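Local coordinates for protein DNA polymerase (Pyrobaculum calidifontis, PDB 5MDN) that probably catalyses template-directed DNA synthesis as a family B polymerase, extending a DNA strand with deoxyribonucleoside triphosphates and releasing diphosphate, at residues G301-S306 with V333-R338; V556-T561 with V596-A601; V638-K643 with R651-K656. All coordinates share one frame; numbering follows the deposited sequence.

Contact 1 of 3, residues G301-S306 with V333-R338; sequences GVMKRS and VLDDVR
M303 carries this contact: its thioether end lies against D335 and R338 on one turn of helix 326-356. The side chain leaves the loop with CG on the far side of CB from the backbone N (chi1 -164°) and runs nearly straight through chi2 before bending at chi3 (-68°). The straight part delivers SD to D335, and the final bend carries CE along the helix to R338. M303 SD sits 3.8 Å from D335 O and 3.9 Å from D335 CB, with OD1 of the same aspartate also 3.9 Å from M303 SD. The D335 and M303 side chains cross at about a right angle. M303 CE rests 3.8 Å from R338 CB, touching the aliphatic root of the arginine. R338 bends at chi2 and takes its guanidinium away from the methionine, toward a long, weak ion pair with E198. These contacts are van der Waals in kind; S339 OG bonds to the D335 carbonyl and V309 N weakly to its OD2. The loop begins at G301, whose positive phi closes helix 293-299 in a Schellman motif. On the same helical segment D336 is salt-bridged to R308 and lies close to D169, a magnesium-binding residue of this protein, although no ion is bound to it in this model. A helix bringing an aspartate to the metal-binding aspartates is characteristic of the RNase H-like 3'-5' exonuclease domain of family B polymerases, and the sequence here is consistent with its Exo III motif.

Contact 2 of 3, residues V556-T561 with V596-A601; sequences VIYGDT and VLFTEA
Y558 and F598 meet through different chi1 wells: in Y558 CG is trans to the backbone N (169°), whereas in F598 CG lies beside its own backbone N and anti to the carbonyl carbon (-83°), and both rings stand nearly perpendicular to their CA-CB-CG planes. The phenylalanine thus presents its far end to the root of the tyrosine. F598 CZ comes 3.8 Å from Y558 CB and 4.0 Å from Y558 CG, while F598 CE2 approaches Y558 CD1 at 4.0 Å. The ring planes differ by 30° and their centroids are 5.6 Å apart, so the rings are slid past one another and overlap little. More loosely, I557 CG2 reaches F598 CE1 at 4.5 Å from the neighbouring position. I557 and Y558 can both face this way because they form a classic beta bulge opposite F565, whose ring also meets Y558 edge-to-face; Y605 adds a further aromatic neighbour to F598. At its polar end Y558 turns back to its own strand: Y558 OH donates to D560 OD2 over 2.7 Å, arriving from well above the carboxylate plane. The sequence YGDT belongs to motif C, the beta hairpin of the family B polymerase palm. Across the interface the chemistry is apolar and aromatic, joining two separate sheets by buried packing, whereas the tyrosine hydroxyl bonds within its own strand and, with S563 N on OD1, helps fix the D560 carboxylate.

Contact 3 of 3, residues V638-K643 with R651-K656; sequences VELILK and RERVVK
R653 reaches across to L640 and K643, and its course from CB to the guanidinium defines the contact. CB points toward helix 628-643; successive bends at chi2 (-95°) and chi3 (-76°) then fold the chain so that R653 NE meets L640 CD2 at 3.6 Å. Farther out, R653 NH2 lies 3.8 Å from L640 O, which sits over one face of the guanidinium, while K643 CB approaches at the edge, 4.0 Å from R653 NH2. The remaining terminal nitrogen, NH1, pairs with E649 on its own helix in a salt bridge. The other methyl of L640, CD1, rests 3.8 Å from R653 O. On the more buried side I641 CG1 packs against V654 CG2 at 3.6 Å. The segments are antiparallel at 161°, their axes 9.0 Å apart, forming a helical hairpin in what is probably the thumb of the polymerase. K643 extends away to bridge E639 one turn earlier, E639 OE2 accepting K643 NZ through its anti lone pair. The interface is thus aliphatic packing of L640, I641 and V654 beside a guanidinium whose charge is paired with E649, with L640 O over one face but not hydrogen-bonded.

Contact 2 is fully buried, whereas contacts 1 and 3 are only partly so, and contact 3 has the more exposed charged rim. Contacts 2 and 3 fall in the polymerase range and adjoin directly: L597 CD2 lies 3.9 Å from I641 CG2, so helix 628-643 packs directly on strand 595-598, through L597 and not through the F598 of contact 2. Contact 1 probably belongs to the exonuclease part and touches neither, its centre about 34 Å from that of contact 2 and 29 Å from that of contact 3. Loop-to-helix thioether packing, aromatic sheet-to-sheet packing and helix-to-helix aliphatic packing distinguish the three.

Contact 1 of 3, residues G301-S306 with V333-R338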
ATOM      1  N   GLY A 301       4.245 -12.540  13.499  1.00 58.38           N
ATOM      2  CA  GLY A 301       5.048 -13.394  14.356  1.00 61.97           C
ATOM      3  C   GLY A 301       6.510 -13.024  14.472  1.00 65.19           C
ATOM      4  O   GLY A 301       7.367 -13.917  14.499  1.00 70.86           O
ATOM      5  N   VAL A 302       6.825 -11.732  14.534  1.00 62.86           N
ATOM      6  CA  VAL A 302       8.215 -11.320  14.696  1.00 61.62           C
ATOM      7  C   VAL A 302       8.466 -10.940  16.152  1.00 60.55           C
ATOM      8  O   VAL A 302       9.588 -11.076  16.653  1.00 59.47           O
ATOM      9  CB  VAL A 302       8.583 -10.171  13.734  1.00 60.80           C
ATOM     10  CG1 VAL A 302       8.101 -10.484  12.325  1.00 61.14           C
ATOM     11  CG2 VAL A 302       8.016  -8.844  14.209  1.00 58.81           C
ATOM     12  N   MET A 303       7.433 -10.449  16.838  1.00 57.82           N
ATOM     13  CA  MET A 303       7.568 -10.089  18.244  1.00 63.66           C
ATOM     14  C   MET A 303       6.218 -10.164  18.938  1.00 67.19           C
ATOM     15  O   MET A 303       5.233  -9.610  18.440  1.00 68.84           O
ATOM     16  CB  MET A 303       8.147  -8.680  18.400  1.00 67.18           C
ATOM     17  CG  MET A 303       8.667  -8.382  19.795  1.00 71.45           C
ATOM     18  SD  MET A 303       9.686  -6.897  19.863  1.00 79.37           S
ATOM     19  CE  MET A 303      11.111  -7.432  18.924  1.00 77.03           C
ATOM     20  N   LYS A 304       6.176 -10.840  20.084  1.00 70.06           N
ATOM     21  CA  LYS A 304       4.927 -10.987  20.814  1.00 69.41           C
ATOM     22  C   LYS A 304       4.685  -9.725  21.632  1.00 67.93           C
ATOM     23  O   LYS A 304       5.559  -9.279  22.383  1.00 67.77           O
ATOM     24  CB  LYS A 304       4.949 -12.224  21.710  1.00 73.53           C
ATOM     25  CG  LYS A 304       3.562 -12.813  21.932  1.00 74.95           C
ATOM     26  CD  LYS A 304       3.597 -14.325  22.055  1.00 75.04           C
ATOM     27  CE  LYS A 304       2.487 -14.957  21.228  1.00 75.63           C
ATOM     28  NZ  LYS A 304       2.515 -16.443  21.285  1.00 77.45           N
ATOM     29  N   ARG A 305       3.494  -9.148  21.470  1.00 70.68           N
ATOM     30  CA  ARG A 305       3.144  -7.907  22.151  1.00 72.95           C
ATOM     31  C   ARG A 305       3.220  -8.040  23.667  1.00 77.31           C
ATOM     32  O   ARG A 305       3.588  -7.081  24.357  1.00 70.48           O
ATOM     33  CB  ARG A 305       1.750  -7.475  21.702  1.00 72.66           C
ATOM     34  CG  ARG A 305       1.348  -6.061  22.038  1.00 74.31           C
ATOM     35  CD  ARG A 305       0.258  -5.612  21.072  1.00 74.70           C
ATOM     36  NE  ARG A 305      -0.495  -4.465  21.562  1.00 74.05           N
ATOM     37  CZ  ARG A 305      -1.528  -4.564  22.393  1.00 76.57           C
ATOM     38  NH1 ARG A 305      -1.922  -5.757  22.818  1.00 74.34           N
ATOM     39  NH2 ARG A 305      -2.167  -3.476  22.798  1.00 80.99           N
ATOM     40  N   SER A 306       2.893  -9.216  24.206  1.00 82.93           N
ATOM     41  CA  SER A 306       2.978  -9.427  25.648  1.00 80.26           C
ATOM     42  C   SER A 306       4.395  -9.685  26.146  1.00 78.85           C
ATOM     43  O   SER A 306       4.632  -9.588  27.354  1.00 83.99           O
ATOM     44  CB  SER A 306       2.077 -10.591  26.063  1.00 80.68           C
ATOM     45  OG  SER A 306       2.466 -11.792  25.420  1.00 78.00           O
ATOM     46  N   VAL A 333      12.105   1.753  22.152  1.00 69.33           N
ATOM     47  CA  VAL A 333      12.652   2.121  20.851  1.00 68.44           C
ATOM     48  C   VAL A 333      13.358   0.931  20.206  1.00 68.95           C
ATOM     49  O   VAL A 333      13.258   0.722  18.990  1.00 72.67           O
ATOM     50  CB  VAL A 333      13.583   3.339  21.003  1.00 70.06           C
ATOM     51  CG1 VAL A 333      14.408   3.545  19.757  1.00 70.74           C
ATOM     52  CG2 VAL A 333      12.777   4.584  21.322  1.00 70.04           C
ATOM     53  N   LEU A 334      14.073   0.126  21.002  1.00 67.76           N
ATOM     54  CA  LEU A 334      14.747  -1.045  20.442  1.00 70.22           C
ATOM     55  C   LEU A 334      13.746  -2.088  19.960  1.00 69.80           C
ATOM     56  O   LEU A 334      13.943  -2.700  18.904  1.00 68.05           O
ATOM     57  CB  LEU A 334      15.701  -1.674  21.461  1.00 72.32           C
ATOM     58  CG  LEU A 334      17.129  -1.140  21.607  1.00 72.96           C
ATOM     59  CD1 LEU A 334      17.811  -1.052  20.246  1.00 73.46           C
ATOM     60  CD2 LEU A 334      17.179   0.193  22.321  1.00 73.52           C
ATOM     61  N   ASP A 335      12.670  -2.309  20.718  1.00 68.84           N
ATOM     62  CA  ASP A 335      11.645  -3.244  20.270  1.00 70.80           C
ATOM     63  C   ASP A 335      10.952  -2.754  19.005  1.00 65.97           C
ATOM     64  O   ASP A 335      10.486  -3.566  18.199  1.00 64.07           O
ATOM     65  CB  ASP A 335      10.628  -3.484  21.386  1.00 78.53           C
ATOM     66  CG  ASP A 335      11.185  -4.345  22.504  1.00 85.69           C
ATOM     67  OD1 ASP A 335      12.145  -5.103  22.247  1.00 88.39           O
ATOM     68  OD2 ASP A 335      10.666  -4.268  23.638  1.00 83.79           O
ATOM     69  N   ASP A 336      10.866  -1.435  18.818  1.00 66.50           N
ATOM     70  CA  ASP A 336      10.350  -0.895  17.564  1.00 63.82           C
ATOM     71  C   ASP A 336      11.252  -1.267  16.392  1.00 62.31           C
ATOM     72  O   ASP A 336      10.799  -1.857  15.404  1.00 61.00           O
ATOM     73  CB  ASP A 336      10.201   0.624  17.668  1.00 64.65           C
ATOM     74  CG  ASP A 336       8.929   1.043  18.380  1.00 67.17           C
ATOM     75  OD1 ASP A 336       7.979   0.236  18.426  1.00 68.73           O
ATOM     76  OD2 ASP A 336       8.875   2.183  18.885  1.00 73.18           O
ATOM     77  N   VAL A 337      12.540  -0.921  16.484  1.00 59.92           N
ATOM     78  CA  VAL A 337      13.448  -1.133  15.359  1.00 61.74           C
ATOM     79  C   VAL A 337      13.707  -2.620  15.131  1.00 61.99           C
ATOM     80  O   VAL A 337      13.907  -3.052  13.989  1.00 64.79           O
ATOM     81  CB  VAL A 337      14.756  -0.345  15.568  1.00 64.05           C
ATOM     82  CG1 VAL A 337      15.596  -0.950  16.690  1.00 65.63           C
ATOM     83  CG2 VAL A 337      15.552  -0.275  14.272  1.00 65.70           C
ATOM     84  N   ARG A 338      13.703  -3.430  16.195  1.00 63.40           N
ATOM     85  CA  ARG A 338      13.846  -4.871  16.013  1.00 60.82           C
ATOM     86  C   ARG A 338      12.630  -5.458  15.307  1.00 58.34           C
ATOM     87  O   ARG A 338      12.765  -6.365  14.477  1.00 57.55           O
ATOM     88  CB  ARG A 338      14.080  -5.559  17.357  1.00 63.30           C
ATOM     89  CG  ARG A 338      15.529  -5.512  17.820  1.00 66.28           C
ATOM     90  CD  ARG A 338      15.649  -5.480  19.335  1.00 70.84           C
ATOM     91  NE  ARG A 338      16.887  -6.106  19.796  1.00 75.63           N
ATOM     92  CZ  ARG A 338      17.407  -5.932  21.006  1.00 77.68           C
ATOM     93  NH1 ARG A 338      16.801  -5.145  21.884  1.00 75.09           N
ATOM     94  NH2 ARG A 338      18.537  -6.542  21.337  1.00 80.31           N
TER

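Contact 2 of 3, residues V556-T561 with V596-A601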
ATOM      1  N   VAL A 556     -22.896 -23.529   2.737  1.00 69.46           N
ATOM      2  CA  VAL A 556     -22.289 -22.296   2.244  1.00 65.24           C
ATOM      3  C   VAL A 556     -22.856 -21.142   3.062  1.00 66.00           C
ATOM      4  O   VAL A 556     -24.031 -20.780   2.915  1.00 67.13           O
ATOM      5  CB  VAL A 556     -22.539 -22.092   0.744  1.00 61.47           C
ATOM      6  CG1 VAL A 556     -21.991 -20.746   0.296  1.00 58.10           C
ATOM      7  CG2 VAL A 556     -21.902 -23.221  -0.054  1.00 61.68           C
ATOM      8  N   ILE A 557     -22.020 -20.565   3.927  1.00 67.86           N
ATOM      9  CA  ILE A 557     -22.474 -19.500   4.817  1.00 69.45           C
ATOM     10  C   ILE A 557     -22.442 -18.146   4.120  1.00 67.70           C
ATOM     11  O   ILE A 557     -23.323 -17.305   4.333  1.00 67.30           O
ATOM     12  CB  ILE A 557     -21.602 -19.487   6.085  1.00 73.72           C
ATOM     13  CG1 ILE A 557     -21.484 -20.892   6.676  1.00 77.98           C
ATOM     14  CG2 ILE A 557     -22.153 -18.504   7.104  1.00 74.82           C
ATOM     15  CD1 ILE A 557     -20.304 -21.052   7.612  1.00 80.96           C
ATOM     16  N   TYR A 558     -21.442 -17.918   3.273  1.00 68.40           N
ATOM     17  CA  TYR A 558     -21.245 -16.621   2.645  1.00 71.48           C
ATOM     18  C   TYR A 558     -20.614 -16.831   1.280  1.00 70.13           C
ATOM     19  O   TYR A 558     -19.845 -17.773   1.075  1.00 68.09           O
ATOM     20  CB  TYR A 558     -20.369 -15.714   3.522  1.00 75.44           C
ATOM     21  CG  TYR A 558     -19.889 -14.442   2.854  1.00 75.28           C
ATOM     22  CD1 TYR A 558     -20.649 -13.282   2.906  1.00 77.35           C
ATOM     23  CD2 TYR A 558     -18.665 -14.395   2.198  1.00 75.71           C
ATOM     24  CE1 TYR A 558     -20.213 -12.115   2.307  1.00 79.05           C
ATOM     25  CE2 TYR A 558     -18.221 -13.234   1.595  1.00 77.48           C
ATOM     26  CZ  TYR A 558     -18.999 -12.097   1.653  1.00 79.77           C
ATOM     27  OH  TYR A 558     -18.562 -10.938   1.057  1.00 84.59           O
ATOM     28  N   GLY A 559     -20.959 -15.954   0.342  1.00 71.97           N
ATOM     29  CA  GLY A 559     -20.348 -15.996  -0.968  1.00 75.14           C
ATOM     30  C   GLY A 559     -20.473 -14.691  -1.721  1.00 78.92           C
ATOM     31  O   GLY A 559     -21.581 -14.235  -2.015  1.00 82.44           O
ATOM     32  N   ASP A 560     -19.341 -14.083  -2.040  1.00 81.76           N
ATOM     33  CA  ASP A 560     -19.302 -12.902  -2.886  1.00 80.42           C
ATOM     34  C   ASP A 560     -18.478 -13.198  -4.138  1.00 82.67           C
ATOM     35  O   ASP A 560     -18.041 -14.329  -4.374  1.00 79.27           O
ATOM     36  CB  ASP A 560     -18.779 -11.688  -2.109  1.00 78.86           C
ATOM     37  CG  ASP A 560     -17.379 -11.884  -1.584  1.00 79.67           C
ATOM     38  OD1 ASP A 560     -16.807 -12.967  -1.796  1.00 86.75           O
ATOM     39  OD2 ASP A 560     -16.842 -10.945  -0.964  1.00 77.07           O
ATOM     40  N   THR A 561     -18.290 -12.161  -4.954  1.00 83.87           N
ATOM     41  CA  THR A 561     -17.642 -12.324  -6.252  1.00 86.44           C
ATOM     42  C   THR A 561     -16.236 -12.911  -6.146  1.00 80.31           C
ATOM     43  O   THR A 561     -15.808 -13.645  -7.044  1.00 76.40           O
ATOM     44  CB  THR A 561     -17.605 -10.980  -6.981  1.00 91.79           C
ATOM     45  OG1 THR A 561     -18.232  -9.978  -6.170  1.00 93.56           O
ATOM     46  CG2 THR A 561     -18.328 -11.083  -8.316  1.00 91.27           C
ATOM     47  N   VAL A 596     -16.215 -18.159  13.473  1.00 61.07           N
ATOM     48  CA  VAL A 596     -16.443 -16.930  12.715  1.00 60.61           C
ATOM     49  C   VAL A 596     -17.703 -16.263  13.245  1.00 59.45           C
ATOM     50  O   VAL A 596     -18.683 -16.938  13.581  1.00 56.81           O
ATOM     51  CB  VAL A 596     -16.575 -17.200  11.197  1.00 60.93           C
ATOM     52  CG1 VAL A 596     -16.937 -15.926  10.444  1.00 59.66           C
ATOM     53  CG2 VAL A 596     -15.294 -17.776  10.641  1.00 61.00           C
ATOM     54  N   LEU A 597     -17.675 -14.936  13.323  1.00 61.36           N
ATOM     55  CA  LEU A 597     -18.802 -14.143  13.802  1.00 65.16           C
ATOM     56  C   LEU A 597     -19.165 -13.101  12.750  1.00 67.61           C
ATOM     57  O   LEU A 597     -18.411 -12.148  12.528  1.00 67.74           O
ATOM     58  CB  LEU A 597     -18.462 -13.478  15.132  1.00 65.35           C
ATOM     59  CG  LEU A 597     -19.409 -12.378  15.606  1.00 65.34           C
ATOM     60  CD1 LEU A 597     -20.798 -12.929  15.892  1.00 66.21           C
ATOM     61  CD2 LEU A 597     -18.823 -11.718  16.833  1.00 66.90           C
ATOM     62  N   PHE A 598     -20.321 -13.278  12.114  1.00 69.38           N
ATOM     63  CA  PHE A 598     -20.887 -12.264  11.234  1.00 72.99           C
ATOM     64  C   PHE A 598     -21.809 -11.366  12.049  1.00 79.98           C
ATOM     65  O   PHE A 598     -22.794 -11.840  12.628  1.00 87.24           O
ATOM     66  CB  PHE A 598     -21.653 -12.904  10.075  1.00 70.29           C
ATOM     67  CG  PHE A 598     -20.782 -13.330   8.926  1.00 67.21           C
ATOM     68  CD1 PHE A 598     -20.229 -14.600   8.885  1.00 65.77           C
ATOM     69  CD2 PHE A 598     -20.528 -12.461   7.877  1.00 65.35           C
ATOM     70  CE1 PHE A 598     -19.433 -14.991   7.821  1.00 64.51           C
ATOM     71  CE2 PHE A 598     -19.736 -12.845   6.812  1.00 65.58           C
ATOM     72  CZ  PHE A 598     -19.186 -14.111   6.784  1.00 63.99           C
ATOM     73  N   THR A 599     -21.492 -10.073  12.097  1.00 76.56           N
ATOM     74  CA  THR A 599     -22.312  -9.122  12.836  1.00 83.84           C
ATOM     75  C   THR A 599     -23.450  -8.562  11.991  1.00 89.38           C
ATOM     76  O   THR A 599     -24.541  -8.306  12.513  1.00 94.53           O
ATOM     77  CB  THR A 599     -21.448  -7.972  13.364  1.00 83.11           C
ATOM     78  OG1 THR A 599     -20.852  -7.272  12.264  1.00 81.86           O
ATOM     79  CG2 THR A 599     -20.351  -8.507  14.274  1.00 80.09           C
ATOM     80  N   GLU A 600     -23.218  -8.368  10.696  1.00 86.56           N
ATOM     81  CA  GLU A 600     -24.218  -7.834   9.787  1.00 86.34           C
ATOM     82  C   GLU A 600     -24.281  -8.715   8.548  1.00 84.64           C
ATOM     83  O   GLU A 600     -23.490  -9.646   8.380  1.00 86.35           O
ATOM     84  CB  GLU A 600     -23.885  -6.383   9.409  1.00 89.84           C
ATOM     85  CG  GLU A 600     -23.773  -5.463  10.616  1.00 92.66           C
ATOM     86  CD  GLU A 600     -23.131  -4.125  10.295  1.00 97.12           C
ATOM     87  OE1 GLU A 600     -22.814  -3.867   9.112  1.00101.60           O
ATOM     88  OE2 GLU A 600     -22.941  -3.331  11.245  1.00 98.00           O
ATOM     89  N   ALA A 601     -25.230  -8.410   7.667  1.00 83.69           N
ATOM     90  CA  ALA A 601     -25.416  -9.192   6.445  1.00 85.84           C
ATOM     91  C   ALA A 601     -24.508  -8.719   5.318  1.00 87.31           C
ATOM     92  O   ALA A 601     -24.932  -8.612   4.165  1.00 86.01           O
ATOM     93  CB  ALA A 601     -26.880  -9.137   6.022  1.00 85.08           C
TER

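Contact 3 of 3, residues V638-K643 with R651-K656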
ATOM      1  N   VAL A 638     -15.069  -9.472  21.291  1.00 69.27           N
ATOM      2  CA  VAL A 638     -14.917 -10.288  20.090  1.00 66.12           C
ATOM      3  C   VAL A 638     -14.169 -11.574  20.418  1.00 66.39           C
ATOM      4  O   VAL A 638     -14.558 -12.665  19.982  1.00 66.42           O
ATOM      5  CB  VAL A 638     -14.213  -9.481  18.982  1.00 63.52           C
ATOM      6  CG1 VAL A 638     -13.768 -10.398  17.860  1.00 62.52           C
ATOM      7  CG2 VAL A 638     -15.136  -8.395  18.449  1.00 64.88           C
ATOM      8  N   GLU A 639     -13.090 -11.468  21.197  1.00 66.81           N
ATOM      9  CA  GLU A 639     -12.307 -12.647  21.549  1.00 67.35           C
ATOM     10  C   GLU A 639     -13.069 -13.580  22.484  1.00 63.66           C
ATOM     11  O   GLU A 639     -12.873 -14.799  22.431  1.00 65.10           O
ATOM     12  CB  GLU A 639     -10.980 -12.223  22.176  1.00 72.49           C
ATOM     13  CG  GLU A 639      -9.971 -13.350  22.316  1.00 78.07           C
ATOM     14  CD  GLU A 639      -8.548 -12.844  22.441  1.00 84.22           C
ATOM     15  OE1 GLU A 639      -8.341 -11.615  22.347  1.00 88.61           O
ATOM     16  OE2 GLU A 639      -7.637 -13.676  22.636  1.00 88.19           O
ATOM     17  N   LEU A 640     -13.937 -13.038  23.343  1.00 64.16           N
ATOM     18  CA  LEU A 640     -14.750 -13.896  24.198  1.00 63.86           C
ATOM     19  C   LEU A 640     -15.801 -14.644  23.387  1.00 63.22           C
ATOM     20  O   LEU A 640     -16.046 -15.833  23.624  1.00 67.36           O
ATOM     21  CB  LEU A 640     -15.418 -13.073  25.301  1.00 65.62           C
ATOM     22  CG  LEU A 640     -14.555 -12.617  26.479  1.00 64.48           C
ATOM     23  CD1 LEU A 640     -15.287 -11.559  27.285  1.00 63.45           C
ATOM     24  CD2 LEU A 640     -14.174 -13.796  27.358  1.00 63.74           C
ATOM     25  N   ILE A 641     -16.434 -13.962  22.431  1.00 60.18           N
ATOM     26  CA  ILE A 641     -17.459 -14.601  21.610  1.00 60.78           C
ATOM     27  C   ILE A 641     -16.840 -15.663  20.709  1.00 60.69           C
ATOM     28  O   ILE A 641     -17.397 -16.754  20.540  1.00 60.82           O
ATOM     29  CB  ILE A 641     -18.228 -13.540  20.802  1.00 63.22           C
ATOM     30  CG1 ILE A 641     -19.028 -12.638  21.744  1.00 64.28           C
ATOM     31  CG2 ILE A 641     -19.151 -14.196  19.788  1.00 62.87           C
ATOM     32  CD1 ILE A 641     -19.443 -11.325  21.133  1.00 63.08           C
ATOM     33  N   LEU A 642     -15.674 -15.370  20.127  1.00 60.18           N
ATOM     34  CA  LEU A 642     -15.049 -16.306  19.199  1.00 63.36           C
ATOM     35  C   LEU A 642     -14.505 -17.543  19.900  1.00 62.71           C
ATOM     36  O   LEU A 642     -14.376 -18.594  19.262  1.00 65.40           O
ATOM     37  CB  LEU A 642     -13.922 -15.616  18.426  1.00 63.85           C
ATOM     38  CG  LEU A 642     -14.339 -14.608  17.356  1.00 63.53           C
ATOM     39  CD1 LEU A 642     -13.123 -13.875  16.813  1.00 63.51           C
ATOM     40  CD2 LEU A 642     -15.099 -15.303  16.239  1.00 65.14           C
ATOM     41  N   LYS A 643     -14.184 -17.449  21.188  1.00 57.59           N
ATOM     42  CA  LYS A 643     -13.655 -18.581  21.936  1.00 63.25           C
ATOM     43  C   LYS A 643     -14.726 -19.336  22.709  1.00 62.90           C
ATOM     44  O   LYS A 643     -14.417 -20.361  23.325  1.00 60.79           O
ATOM     45  CB  LYS A 643     -12.554 -18.115  22.894  1.00 65.87           C
ATOM     46  CG  LYS A 643     -11.299 -17.624  22.195  1.00 69.70           C
ATOM     47  CD  LYS A 643     -10.181 -17.318  23.179  1.00 74.89           C
ATOM     48  CE  LYS A 643      -8.964 -16.770  22.451  1.00 82.81           C
ATOM     49  NZ  LYS A 643      -7.952 -16.212  23.388  1.00 87.84           N
ATOM     50  N   ARG A 651     -23.077 -14.801  25.612  1.00 69.88           N
ATOM     51  CA  ARG A 651     -23.596 -13.680  26.394  1.00 76.84           C
ATOM     52  C   ARG A 651     -23.020 -13.668  27.802  1.00 75.21           C
ATOM     53  O   ARG A 651     -22.407 -12.684  28.229  1.00 79.22           O
ATOM     54  CB  ARG A 651     -25.124 -13.694  26.485  1.00 82.83           C
ATOM     55  CG  ARG A 651     -25.915 -13.456  25.225  1.00 88.42           C
ATOM     56  CD  ARG A 651     -27.373 -13.808  25.493  1.00 98.25           C
ATOM     57  NE  ARG A 651     -28.243 -13.570  24.348  1.00105.43           N
ATOM     58  CZ  ARG A 651     -29.543 -13.846  24.335  1.00110.94           C
ATOM     59  NH1 ARG A 651     -30.115 -14.378  25.406  1.00112.37           N
ATOM     60  NH2 ARG A 651     -30.275 -13.591  23.258  1.00114.68           N
ATOM     61  N   GLU A 652     -23.220 -14.762  28.539  1.00 72.64           N
ATOM     62  CA  GLU A 652     -22.794 -14.824  29.931  1.00 75.82           C
ATOM     63  C   GLU A 652     -21.315 -14.490  30.076  1.00 75.95           C
ATOM     64  O   GLU A 652     -20.908 -13.898  31.082  1.00 80.69           O
ATOM     65  CB  GLU A 652     -23.132 -16.202  30.505  1.00 78.63           C
ATOM     66  CG  GLU A 652     -22.807 -16.384  31.974  1.00 83.29           C
ATOM     67  CD  GLU A 652     -23.280 -17.726  32.499  1.00 87.82           C
ATOM     68  OE1 GLU A 652     -23.600 -18.611  31.673  1.00 88.85           O
ATOM     69  OE2 GLU A 652     -23.358 -17.889  33.735  1.00 90.26           O
ATOM     70  N   ARG A 653     -20.498 -14.856  29.087  1.00 70.74           N
ATOM     71  CA  ARG A 653     -19.106 -14.418  29.079  1.00 69.59           C
ATOM     72  C   ARG A 653     -19.012 -12.914  28.840  1.00 67.24           C
ATOM     73  O   ARG A 653     -18.281 -12.206  29.543  1.00 69.10           O
ATOM     74  CB  ARG A 653     -18.322 -15.182  28.012  1.00 71.15           C
ATOM     75  CG  ARG A 653     -18.164 -16.667  28.294  1.00 70.35           C
ATOM     76  CD  ARG A 653     -16.854 -16.979  28.996  1.00 71.46           C
ATOM     77  NE  ARG A 653     -15.727 -16.924  28.070  1.00 71.59           N
ATOM     78  CZ  ARG A 653     -15.393 -17.911  27.245  1.00 73.70           C
ATOM     79  NH1 ARG A 653     -16.100 -19.033  27.229  1.00 74.93           N
ATOM     80  NH2 ARG A 653     -14.354 -17.777  26.433  1.00 76.18           N
ATOM     81  N   VAL A 654     -19.735 -12.411  27.834  1.00 74.02           N
ATOM     82  CA  VAL A 654     -19.655 -10.995  27.481  1.00 73.82           C
ATOM     83  C   VAL A 654     -20.229 -10.125  28.594  1.00 74.26           C
ATOM     84  O   VAL A 654     -19.603  -9.149  29.022  1.00 72.19           O
ATOM     85  CB  VAL A 654     -20.366 -10.732  26.141  1.00 71.99           C
ATOM     86  CG1 VAL A 654     -20.631  -9.246  25.964  1.00 70.22           C
ATOM     87  CG2 VAL A 654     -19.522 -11.250  24.992  1.00 71.85           C
ATOM     88  N   VAL A 655     -21.419 -10.473  29.094  1.00 73.61           N
ATOM     89  CA  VAL A 655     -22.078  -9.610  30.071  1.00 78.11           C
ATOM     90  C   VAL A 655     -21.313  -9.593  31.387  1.00 78.66           C
ATOM     91  O   VAL A 655     -21.290  -8.572  32.085  1.00 80.12           O
ATOM     92  CB  VAL A 655     -23.539 -10.051  30.284  1.00 83.68           C
ATOM     93  CG1 VAL A 655     -24.276  -9.054  31.170  1.00 85.76           C
ATOM     94  CG2 VAL A 655     -24.252 -10.200  28.955  1.00 84.14           C
ATOM     95  N   LYS A 656     -20.667 -10.702  31.747  1.00 79.93           N
ATOM     96  CA  LYS A 656     -19.837 -10.700  32.945  1.00 79.59           C
ATOM     97  C   LYS A 656     -18.624  -9.794  32.767  1.00 78.71           C
ATOM     98  O   LYS A 656     -18.245  -9.066  33.691  1.00 77.64           O
ATOM     99  CB  LYS A 656     -19.420 -12.125  33.305  1.00 79.79           C
ATOM    100  CG  LYS A 656     -18.620 -12.217  34.594  1.00 79.86           C
ATOM    101  CD  LYS A 656     -18.337 -13.659  34.971  1.00 80.34           C
ATOM    102  CE  LYS A 656     -17.770 -13.747  36.380  1.00 80.49           C
ATOM    103  NZ  LYS A 656     -16.331 -13.365  36.436  1.00 81.00           N
TER